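Local coordinates for transcriptional regulator, BadM/Rrf2 family (PDB 4CIC), which probably binds DNA as a helix-turn-helix transcription regulator of the Rrf2 type, an IscR of Thermincola potens linked to control of iron-sulfur cluster biogenesis, at residues S31-A36 and L41-L46. The protein carries 3 engineered substitutions. Residues are numbered along the deposited sequence; the frame is centred on the assembly and turned at random.
Sequences SLKSIA and LSEPYL
Leu-46 meets the helix that begins at Leu-32 chiefly through one methyl, CD2, an example of a leucine branch serving several neighbours at once. With CG anti to the backbone N (chi1 -177°), the side chain extends across to the neighbouring helix, where CD2 lies 3.7 Å from Ile-35 CG2 and 4.1 Å from Ala-36 CB; the side chains of Ile-35 and Leu-46 run nearly perpendicular. The same methyl also rests on the backbone, 3.4 Å from Leu-32 O, a carbonyl already engaged by Ala-36 N. The side chains of Ile-35 and Leu-41 also touch helix 9-23. Helices 32-39 and 43-55, joined by a short turn, form the helix-turn-helix of this Rrf2-type regulator, the second being by its order the probable recognition helix. Across the turn Leu-41 N donates to Ala-36 O (3.0 Å, 165°). Ser-42 then N-caps the second helix, its OG accepting from Tyr-45 N, while Tyr-45 OH hydrogen-bonds to Thr-9 OG1 of helix 9-23. Nearer the solvent the extended Glu-43 passes Ala-36 CB with its CG, bringing OE2 to 3.3 Å from Lys-33 CG; Lys-33 NZ remains 5.8 Å from OE2, so any attraction between the two charges is probably long-range.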
loop_
_atom_site.group_PDB
_atom_site.type_symbol
_atom_site.label_atom_id
_atom_site.label_comp_id
_atom_site.label_asym_id
_atom_site.label_seq_id
_atom_site.Cartn_x
_atom_site.Cartn_y
_atom_site.Cartn_z
ATOM N N SER A 31 4.052 31.852 -0.677
ATOM C CA SER A 31 5.298 31.551 -1.357
ATOM C C SER A 31 5.687 30.094 -1.144
ATOM O O SER A 31 5.306 29.478 -0.143
ATOM C CB SER A 31 6.413 32.450 -0.838
ATOM O OG SER A 31 6.697 32.163 0.518
ATOM N N LEU A 32 6.459 29.539 -2.073
ATOM C CA LEU A 32 6.971 28.188 -1.881
ATOM C C LEU A 32 7.865 28.107 -0.649
ATOM O O LEU A 32 7.833 27.122 0.079
ATOM C CB LEU A 32 7.714 27.681 -3.120
ATOM C CG LEU A 32 6.799 27.300 -4.283
ATOM C CD1 LEU A 32 7.531 26.416 -5.283
ATOM C CD2 LEU A 32 5.536 26.612 -3.767
ATOM N N LYS A 33 8.657 29.147 -0.412
ATOM C CA LYS A 33 9.511 29.172 0.776
ATOM C C LYS A 33 8.695 29.000 2.056
ATOM O O LYS A 33 9.109 28.279 2.968
ATOM C CB LYS A 33 10.320 30.467 0.850
ATOM C CG LYS A 33 11.166 30.568 2.106
ATOM C CD LYS A 33 11.805 31.942 2.251
ATOM C CE LYS A 33 12.535 32.063 3.582
ATOM N NZ LYS A 33 13.203 33.386 3.735
ATOM N N SER A 34 7.536 29.657 2.121
ATOM C CA SER A 34 6.697 29.561 3.312
ATOM C C SER A 34 6.141 28.152 3.498
ATOM O O SER A 34 6.023 27.670 4.627
ATOM C CB SER A 34 5.561 30.596 3.291
ATOM O OG SER A 34 4.535 30.245 2.363
ATOM N N ILE A 35 5.803 27.495 2.393
ATOM C CA ILE A 35 5.321 26.108 2.460
ATOM C C ILE A 35 6.429 25.201 2.976
ATOM O O ILE A 35 6.222 24.370 3.872
ATOM C CB ILE A 35 4.838 25.606 1.085
ATOM C CG1 ILE A 35 3.575 26.362 0.650
ATOM C CG2 ILE A 35 4.553 24.087 1.133
ATOM C CD1 ILE A 35 3.150 26.062 -0.790
ATOM N N ALA A 36 7.619 25.369 2.411
ATOM C CA ALA A 36 8.758 24.536 2.792
ATOM C C ALA A 36 9.069 24.746 4.263
ATOM O O ALA A 36 9.424 23.815 4.968
ATOM C CB ALA A 36 9.970 24.866 1.936
ATOM N N LEU A 41 10.073 20.908 4.459
ATOM C CA LEU A 41 10.409 20.312 3.171
ATOM C C LEU A 41 11.584 21.035 2.557
ATOM O O LEU A 41 11.788 22.223 2.809
ATOM C CB LEU A 41 9.232 20.403 2.208
ATOM C CG LEU A 41 7.870 20.053 2.798
ATOM C CD1 LEU A 41 6.778 20.280 1.773
ATOM C CD2 LEU A 41 7.868 18.614 3.305
ATOM N N SER A 42 12.345 20.333 1.730
ATOM C CA SER A 42 13.451 20.968 1.036
ATOM C C SER A 42 12.871 21.781 -0.101
ATOM O O SER A 42 12.033 21.291 -0.860
ATOM C CB SER A 42 14.438 19.930 0.506
ATOM O OG SER A 42 14.611 20.058 -0.895
ATOM N N GLU A 43 13.278 23.044 -0.201
ATOM C CA GLU A 43 12.771 23.910 -1.269
ATOM C C GLU A 43 13.013 23.394 -2.697
ATOM O O GLU A 43 12.102 23.459 -3.516
ATOM C CB GLU A 43 13.314 25.338 -1.140
ATOM C CG GLU A 43 12.700 26.142 -0.019
ATOM C CD GLU A 43 13.057 27.612 -0.108
ATOM O OE1 GLU A 43 13.215 28.118 -1.241
ATOM O OE2 GLU A 43 13.174 28.259 0.953
ATOM N N PRO A 44 14.233 22.888 -2.995
ATOM C CA PRO A 44 14.455 22.383 -4.357
ATOM C C PRO A 44 13.497 21.258 -4.714
ATOM O O PRO A 44 13.017 21.183 -5.844
ATOM C CB PRO A 44 15.886 21.851 -4.307
ATOM C CG PRO A 44 16.525 22.614 -3.215
ATOM C CD PRO A 44 15.471 22.861 -2.197
ATOM N N TYR A 45 13.213 20.390 -3.753
ATOM C CA TYR A 45 12.334 19.260 -4.022
ATOM C C TYR A 45 10.934 19.793 -4.264
ATOM O O TYR A 45 10.247 19.370 -5.202
ATOM C CB TYR A 45 12.344 18.292 -2.831
ATOM C CG TYR A 45 11.702 16.950 -3.097
ATOM C CD1 TYR A 45 10.321 16.798 -3.079
ATOM C CD2 TYR A 45 12.479 15.837 -3.351
ATOM C CE1 TYR A 45 9.735 15.564 -3.321
ATOM C CE2 TYR A 45 11.902 14.600 -3.584
ATOM C CZ TYR A 45 10.538 14.470 -3.571
ATOM O OH TYR A 45 9.971 13.228 -3.812
ATOM N N LEU A 46 10.518 20.727 -3.406
ATOM C CA LEU A 46 9.193 21.338 -3.507
ATOM C C LEU A 46 8.995 22.058 -4.842
ATOM O O LEU A 46 7.929 21.964 -5.446
ATOM C CB LEU A 46 8.959 22.309 -2.348
ATOM C CG LEU A 46 7.571 22.962 -2.311
ATOM C CD1 LEU A 46 6.489 21.897 -2.230
ATOM C CD2 LEU A 46 7.476 23.912 -1.126
#